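PDB 4EHU: activator of 2-hydroxyisocaproyl-CoA dehydratase from Clostridium difficile, which transfers one electron from its [4Fe-4S] cluster to the dehydratase, coupled to ATP hydrolysis, and so activates that enzyme for L-leucine fermentation. Local coordinates for residues A53-Y65 / S71-H83. Numbering follows the deposited sequence.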
ATOM      1  N   ALA A  53      16.996  37.661 -10.750  1.00 53.32           N
ATOM      2  CA  ALA A  53      15.636  37.635 -11.271  1.00 66.29           C
ATOM      3  C   ALA A  53      15.586  36.700 -12.471  1.00 57.05           C
ATOM      4  O   ALA A  53      16.624  36.279 -12.976  1.00 46.44           O
ATOM      5  CB  ALA A  53      15.192  39.029 -11.665  1.00 79.85           C
ATOM      6  N   ARG A  54      14.384  36.374 -12.926  1.00 58.09           N
ATOM      7  CA  ARG A  54      14.227  35.456 -14.044  1.00 57.93           C
ATOM      8  C   ARG A  54      15.152  35.841 -15.189  1.00 56.38           C
ATOM      9  O   ARG A  54      15.799  34.988 -15.782  1.00 45.07           O
ATOM     10  CB  ARG A  54      12.775  35.438 -14.532  1.00 72.22           C
ATOM     11  CG  ARG A  54      12.533  34.521 -15.727  1.00 75.79           C
ATOM     12  CD  ARG A  54      12.985  33.097 -15.431  1.00 73.48           C
ATOM     13  NE  ARG A  54      12.621  32.148 -16.482  1.00 63.42           N
ATOM     14  CZ  ARG A  54      13.406  31.821 -17.506  1.00 56.45           C
ATOM     15  NH1 ARG A  54      14.608  32.377 -17.639  1.00 47.49           N
ATOM     16  NH2 ARG A  54      12.981  30.942 -18.405  1.00 49.66           N
ATOM     17  N   GLU A  55      15.222  37.131 -15.500  1.00 54.40           N
ATOM     18  CA  GLU A  55      15.959  37.569 -16.678  1.00 59.65           C
ATOM     19  C   GLU A  55      17.456  37.270 -16.580  1.00 47.50           C
ATOM     20  O   GLU A  55      18.148  37.224 -17.595  1.00 47.90           O
ATOM     21  CB  GLU A  55      15.721  39.060 -16.950  1.00 77.89           C
ATOM     22  CG  GLU A  55      16.320  40.003 -15.918  1.00 93.92           C
ATOM     23  CD  GLU A  55      15.281  40.594 -14.980  1.00110.71           C
ATOM     24  OE1 GLU A  55      14.257  39.930 -14.717  1.00112.77           O
ATOM     25  OE2 GLU A  55      15.492  41.732 -14.511  1.00117.23           O
ATOM     26  N   ASP A  56      17.952  37.053 -15.367  1.00 55.98           N
ATOM     27  CA  ASP A  56      19.363  36.727 -15.165  1.00 57.75           C
ATOM     28  C   ASP A  56      19.687  35.249 -15.408  1.00 42.96           C
ATOM     29  O   ASP A  56      20.853  34.876 -15.495  1.00 40.92           O
ATOM     30  CB  ASP A  56      19.795  37.105 -13.749  1.00 69.38           C
ATOM     31  CG  ASP A  56      19.662  38.582 -13.477  1.00 78.82           C
ATOM     32  OD1 ASP A  56      20.525  39.353 -13.947  1.00 84.95           O
ATOM     33  OD2 ASP A  56      18.698  38.971 -12.791  1.00 70.74           O
ATOM     34  N   ILE A  57      18.666  34.410 -15.497  1.00 38.46           N
ATOM     35  CA  ILE A  57      18.877  32.968 -15.694  1.00 34.22           C
ATOM     36  C   ILE A  57      18.845  32.658 -17.194  1.00 36.45           C
ATOM     37  O   ILE A  57      17.825  32.856 -17.854  1.00 42.51           O
ATOM     38  CB  ILE A  57      17.805  32.133 -14.967  1.00 42.75           C
ATOM     39  CG1 ILE A  57      17.559  32.690 -13.561  1.00 40.82           C
ATOM     40  CG2 ILE A  57      18.230  30.653 -14.888  1.00 40.13           C
ATOM     41  CD1 ILE A  57      18.808  32.692 -12.675  1.00 45.25           C
ATOM     42  N   LYS A  58      19.967  32.183 -17.730  1.00 33.97           N
ATOM     43  CA  LYS A  58      20.103  31.973 -19.172  1.00 37.29           C
ATOM     44  C   LYS A  58      19.276  30.791 -19.686  1.00 32.97           C
ATOM     45  O   LYS A  58      18.650  30.905 -20.740  1.00 37.46           O
ATOM     46  CB  LYS A  58      21.576  31.798 -19.551  1.00 36.62           C
ATOM     47  CG  LYS A  58      21.815  31.500 -21.020  1.00 51.72           C
ATOM     48  CD  LYS A  58      22.536  32.651 -21.706  1.00 73.10           C
ATOM     49  CE  LYS A  58      22.719  32.403 -23.200  1.00 81.38           C
ATOM     50  NZ  LYS A  58      23.685  31.303 -23.492  1.00 76.68           N
ATOM     51  N   LYS A  59      19.293  29.666 -18.953  1.00 29.44           N
ATOM     52  CA  LYS A  59      18.464  28.499 -19.258  1.00 29.77           C
ATOM     53  C   LYS A  59      17.892  27.895 -17.977  1.00 28.77           C
ATOM     54  O   LYS A  59      18.541  27.903 -16.920  1.00 31.04           O
ATOM     55  CB  LYS A  59      19.264  27.406 -19.976  1.00 29.64           C
ATOM     56  CG  LYS A  59      19.842  27.824 -21.328  1.00 36.13           C
ATOM     57  CD  LYS A  59      18.781  27.938 -22.404  1.00 37.04           C
ATOM     58  CE  LYS A  59      19.429  28.174 -23.766  1.00 46.70           C
ATOM     59  NZ  LYS A  59      18.445  28.321 -24.881  1.00 46.95           N
ATOM     60  N   VAL A  60      16.677  27.380 -18.095  1.00 26.97           N
ATOM     61  CA  VAL A  60      15.991  26.698 -17.012  1.00 29.91           C
ATOM     62  C   VAL A  60      15.577  25.318 -17.488  1.00 32.91           C
ATOM     63  O   VAL A  60      15.001  25.184 -18.560  1.00 31.00           O
ATOM     64  CB  VAL A  60      14.712  27.456 -16.597  1.00 39.53           C
ATOM     65  CG1 VAL A  60      13.981  26.703 -15.483  1.00 50.99           C
ATOM     66  CG2 VAL A  60      15.051  28.878 -16.166  1.00 41.84           C
ATOM     67  N   VAL A  61      15.870  24.291 -16.697  1.00 26.92           N
ATOM     68  CA  VAL A  61      15.370  22.946 -16.990  1.00 25.30           C
ATOM     69  C   VAL A  61      14.531  22.460 -15.821  1.00 25.27           C
ATOM     70  O   VAL A  61      14.892  22.660 -14.663  1.00 24.93           O
ATOM     71  CB  VAL A  61      16.515  21.945 -17.257  1.00 24.77           C
ATOM     72  CG1 VAL A  61      15.995  20.497 -17.242  1.00 29.44           C
ATOM     73  CG2 VAL A  61      17.219  22.272 -18.579  1.00 26.29           C
ATOM     74  N   VAL A  62      13.406  21.818 -16.129  1.00 25.49           N
ATOM     75  CA  VAL A  62      12.555  21.247 -15.095  1.00 25.53           C
ATOM     76  C   VAL A  62      12.476  19.737 -15.251  1.00 24.92           C
ATOM     77  O   VAL A  62      12.473  19.205 -16.361  1.00 27.20           O
ATOM     78  CB  VAL A  62      11.140  21.867 -15.132  1.00 26.18           C
ATOM     79  CG1 VAL A  62      10.433  21.507 -16.431  1.00 29.72           C
ATOM     80  CG2 VAL A  62      10.324  21.411 -13.935  1.00 33.40           C
ATOM     81  N   THR A  63      12.418  19.058 -14.118  1.00 26.10           N
ATOM     82  CA  THR A  63      12.365  17.604 -14.089  1.00 26.03           C
ATOM     83  C   THR A  63      11.366  17.178 -13.024  1.00 25.52           C
ATOM     84  O   THR A  63      10.772  18.019 -12.359  1.00 23.22           O
ATOM     85  CB  THR A  63      13.767  17.016 -13.810  1.00 22.19           C
ATOM     86  OG1 THR A  63      13.769  15.595 -14.020  1.00 21.22           O
ATOM     87  CG2 THR A  63      14.222  17.321 -12.398  1.00 24.87           C
ATOM     88  N   GLY A  64      11.169  15.875 -12.891  1.00 22.39           N
ATOM     89  CA  GLY A  64      10.294  15.325 -11.866  1.00 25.78           C
ATOM     90  C   GLY A  64       8.907  15.006 -12.396  1.00 25.29           C
ATOM     91  O   GLY A  64       8.583  15.285 -13.543  1.00 27.13           O
ATOM     92  N   TYR A  65       8.105  14.410 -11.527  1.00 23.30           N
ATOM     93  CA  TYR A  65       6.739  14.037 -11.819  1.00 23.59           C
ATOM     94  C   TYR A  65       5.939  15.202 -12.376  1.00 31.52           C
ATOM     95  O   TYR A  65       5.117  15.013 -13.268  1.00 30.55           O
ATOM     96  CB  TYR A  65       6.097  13.530 -10.527  1.00 27.68           C
ATOM     97  CG  TYR A  65       4.670  13.094 -10.676  1.00 29.55           C
ATOM     98  CD1 TYR A  65       4.357  11.896 -11.291  1.00 27.58           C
ATOM     99  CD2 TYR A  65       3.636  13.872 -10.180  1.00 46.99           C
ATOM    100  CE1 TYR A  65       3.023  11.481 -11.420  1.00 37.73           C
ATOM    101  CE2 TYR A  65       2.320  13.473 -10.296  1.00 55.34           C
ATOM    102  CZ  TYR A  65       2.019  12.279 -10.916  1.00 55.32           C
ATOM    103  OH  TYR A  65       0.706  11.893 -11.030  1.00 69.65           O
ATOM    104  N   SER A  71       5.475  25.205 -17.336  1.00 55.48           N
ATOM    105  CA  SER A  71       5.543  25.724 -18.701  1.00 64.15           C
ATOM    106  C   SER A  71       6.622  26.785 -18.927  1.00 58.07           C
ATOM    107  O   SER A  71       6.817  27.230 -20.058  1.00 49.08           O
ATOM    108  CB  SER A  71       4.183  26.301 -19.108  1.00 69.47           C
ATOM    109  OG  SER A  71       3.934  27.532 -18.451  1.00 72.86           O
ATOM    110  N   ASP A  72       7.324  27.185 -17.869  1.00 50.44           N
ATOM    111  CA  ASP A  72       8.309  28.263 -17.977  1.00 51.10           C
ATOM    112  C   ASP A  72       9.758  27.770 -18.014  1.00 53.88           C
ATOM    113  O   ASP A  72      10.671  28.483 -17.589  1.00 47.16           O
ATOM    114  CB  ASP A  72       8.136  29.251 -16.820  1.00 67.09           C
ATOM    115  CG  ASP A  72       6.876  30.090 -16.953  1.00 81.19           C
ATOM    116  OD1 ASP A  72       6.655  30.672 -18.037  1.00 84.79           O
ATOM    117  OD2 ASP A  72       6.103  30.159 -15.973  1.00 82.96           O
ATOM    118  N   ALA A  73       9.971  26.564 -18.531  1.00 54.01           N
ATOM    119  CA  ALA A  73      11.320  26.014 -18.650  1.00 51.74           C
ATOM    120  C   ALA A  73      11.722  25.927 -20.117  1.00 38.53           C
ATOM    121  O   ALA A  73      10.863  25.877 -20.996  1.00 37.13           O
ATOM    122  CB  ALA A  73      11.400  24.620 -17.989  1.00 37.21           C
ATOM    123  N   ASP A  74      13.028  25.912 -20.366  1.00 37.99           N
ATOM    124  CA  ASP A  74      13.567  25.708 -21.704  1.00 30.61           C
ATOM    125  C   ASP A  74      13.513  24.243 -22.143  1.00 40.88           C
ATOM    126  O   ASP A  74      13.299  23.950 -23.321  1.00 38.84           O
ATOM    127  CB  ASP A  74      14.998  26.223 -21.786  1.00 33.02           C
ATOM    128  CG  ASP A  74      15.087  27.725 -21.599  1.00 43.79           C
ATOM    129  OD1 ASP A  74      14.725  28.458 -22.537  1.00 38.50           O
ATOM    130  OD2 ASP A  74      15.515  28.183 -20.521  1.00 33.66           O
ATOM    131  N   LYS A  75      13.729  23.328 -21.203  1.00 34.12           N
ATOM    132  CA  LYS A  75      13.554  21.909 -21.468  1.00 35.02           C
ATOM    133  C   LYS A  75      12.884  21.269 -20.261  1.00 30.03           C
ATOM    134  O   LYS A  75      13.033  21.739 -19.123  1.00 26.35           O
ATOM    135  CB  LYS A  75      14.898  21.210 -21.714  1.00 29.94           C
ATOM    136  CG  LYS A  75      15.644  21.644 -22.946  1.00 40.41           C
ATOM    137  CD  LYS A  75      14.995  21.126 -24.205  1.00 40.92           C
ATOM    138  CE  LYS A  75      15.688  21.695 -25.438  1.00 46.98           C
ATOM    139  NZ  LYS A  75      15.088  21.204 -26.708  1.00 56.77           N
ATOM    140  N   GLN A  76      12.134  20.210 -20.517  1.00 27.33           N
ATOM    141  CA  GLN A  76      11.654  19.336 -19.462  1.00 25.27           C
ATOM    142  C   GLN A  76      12.346  18.005 -19.674  1.00 25.78           C
ATOM    143  O   GLN A  76      12.216  17.413 -20.738  1.00 30.38           O
ATOM    144  CB  GLN A  76      10.140  19.173 -19.570  1.00 28.23           C
ATOM    145  CG  GLN A  76       9.398  20.482 -19.472  1.00 40.93           C
ATOM    146  CD  GLN A  76       8.184  20.525 -20.373  1.00 51.45           C
ATOM    147  OE1 GLN A  76       8.217  20.049 -21.510  1.00 38.48           O
ATOM    148  NE2 GLN A  76       7.097  21.083 -19.866  1.00 45.71           N
ATOM    149  N   ILE A  77      13.054  17.507 -18.665  1.00 26.08           N
ATOM    150  CA  ILE A  77      13.906  16.331 -18.869  1.00 24.14           C
ATOM    151  C   ILE A  77      13.632  15.288 -17.816  1.00 26.80           C
ATOM    152  O   ILE A  77      13.370  15.622 -16.677  1.00 24.51           O
ATOM    153  CB  ILE A  77      15.412  16.706 -18.843  1.00 24.03           C
ATOM    154  CG1 ILE A  77      15.742  17.655 -20.007  1.00 24.71           C
ATOM    155  CG2 ILE A  77      16.288  15.476 -18.954  1.00 25.54           C
ATOM    156  CD1 ILE A  77      17.157  18.219 -19.924  1.00 27.17           C
ATOM    157  N   SER A  78      13.691  14.031 -18.230  1.00 22.18           N
ATOM    158  CA  SER A  78      13.549  12.874 -17.331  1.00 22.96           C
ATOM    159  C   SER A  78      14.341  12.993 -16.013  1.00 20.69           C
ATOM    160  O   SER A  78      15.517  13.384 -15.998  1.00 20.80           O
ATOM    161  CB  SER A  78      14.030  11.630 -18.077  1.00 20.84           C
ATOM    162  OG  SER A  78      14.185  10.523 -17.201  1.00 23.35           O
ATOM    163  N   GLU A  79      13.706  12.618 -14.905  1.00 23.15           N
ATOM    164  CA  GLU A  79      14.405  12.635 -13.620  1.00 22.27           C
ATOM    165  C   GLU A  79      15.428  11.514 -13.512  1.00 19.06           C
ATOM    166  O   GLU A  79      16.335  11.592 -12.671  1.00 19.72           O
ATOM    167  CB  GLU A  79      13.430  12.588 -12.442  1.00 17.64           C
ATOM    168  CG  GLU A  79      12.766  11.246 -12.230  1.00 21.42           C
ATOM    169  CD  GLU A  79      11.421  11.374 -11.525  1.00 22.92           C
ATOM    170  OE1 GLU A  79      11.313  10.908 -10.364  1.00 19.52           O
ATOM    171  OE2 GLU A  79      10.462  11.899 -12.149  1.00 24.82           O
ATOM    172  N   LEU A  80      15.337  10.486 -14.352  1.00 21.12           N
ATOM    173  CA  LEU A  80      16.397   9.476 -14.354  1.00 19.64           C
ATOM    174  C   LEU A  80      17.662  10.138 -14.856  1.00 20.15           C
ATOM    175  O   LEU A  80      18.746   9.980 -14.275  1.00 19.94           O
ATOM    176  CB  LEU A  80      16.091   8.285 -15.254  1.00 19.38           C
ATOM    177  CG  LEU A  80      15.010   7.302 -14.790  1.00 26.42           C
ATOM    178  CD1 LEU A  80      13.703   7.997 -14.436  1.00 33.39           C
ATOM    179  CD2 LEU A  80      14.780   6.240 -15.878  1.00 22.68           C
ATOM    180  N   SER A  81      17.537  10.883 -15.945  1.00 18.52           N
ATOM    181  CA  SER A  81      18.704  11.574 -16.493  1.00 19.35           C
ATOM    182  C   SER A  81      19.220  12.636 -15.531  1.00 19.23           C
ATOM    183  O   SER A  81      20.439  12.796 -15.349  1.00 20.10           O
ATOM    184  CB  SER A  81      18.366  12.242 -17.827  1.00 21.42           C
ATOM    185  OG  SER A  81      17.861  11.262 -18.720  1.00 23.85           O
ATOM    186  N   CYS A  82      18.305  13.384 -14.930  1.00 17.47           N
ATOM    187  CA  CYS A  82      18.725  14.465 -14.056  1.00 18.83           C
ATOM    188  C   CYS A  82      19.399  13.937 -12.782  1.00 18.36           C
ATOM    189  O   CYS A  82      20.429  14.472 -12.393  1.00 18.44           O
ATOM    190  CB  CYS A  82      17.572  15.398 -13.719  1.00 20.50           C
ATOM    191  SG  CYS A  82      17.049  16.409 -15.153  1.00 21.39           S
ATOM    192  N   HIS A  83      18.857  12.912 -12.131  1.00 17.49           N
ATOM    193  CA  HIS A  83      19.557  12.396 -10.947  1.00 16.28           C
ATOM    194  C   HIS A  83      20.915  11.814 -11.315  1.00 16.07           C
ATOM    195  O   HIS A  83      21.877  12.016 -10.605  1.00 18.02           O
ATOM    196  CB  HIS A  83      18.724  11.344 -10.210  1.00 18.89           C
ATOM    197  CG  HIS A  83      17.681  11.925  -9.310  1.00 18.08           C
ATOM    198  ND1 HIS A  83      17.990  12.642  -8.178  1.00 16.81           N
ATOM    199  CD2 HIS A  83      16.329  11.841  -9.347  1.00 18.86           C
ATOM    200  CE1 HIS A  83      16.875  13.003  -7.566  1.00 20.16           C
ATOM    201  NE2 HIS A  83      15.851  12.543  -8.266  1.00 20.01           N
TER
HETATM  202  O   HOH W   1      15.448  30.773 -20.049  1.00 49.15           O
HETATM  203  O   HOH W   2      16.613  30.399 -23.856  1.00 41.42           O
HETATM  204  O   HOH W   3       9.274  12.761  -9.455  1.00 20.17           O
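Asp74 OD2 accepts from Val60 N at 2.8 Å through its anti lone pair, and a water bound to Arg54 NH2 donates to the same oxygen. Val60 O answers by accepting from Asp74 N, 2.8 Å away, so aspartate, with a short acceptor arm beside its own N-H, pairs with both backbone polar groups of Val60. This pairing starts the join between strand 57-63 and the parallel edge strand 75-76 in the five-stranded sheet of an actin-fold ATPase. Val60 CG2 lies over one face of the Arg54 guanidinium, 3.6 Å from its plane. Further along, Val62 N donates to Lys75 O and Val62 O accepts from Ile77 N, in regular parallel pairing. Branched valines suit these inner strand positions: Val61 CG1 meets Ile77 CD1 at 3.7 Å on the face covered by helix 243-261, while Val62, its chi1 of 65° holding CG1 between backbone N and carbonyl carbon, packs that methyl against Ala73 CB and Gln76 CG on the other face. Beyond strand 75-76, Ser78 caps helix 79-90, its OG accepting from Leu80 N. That helix brings Glu79, salt-bridged to Lys106, to the bound ATP analogue. Thr63 combines a donor with a methyl group: its CB and CG2 pack against the side chain of Cys82, SG coming 3.6 Å from CB, while OG1, anti to the backbone N (chi1 -170°), donates a hydrogen bond to Ile77 O at 2.7 Å.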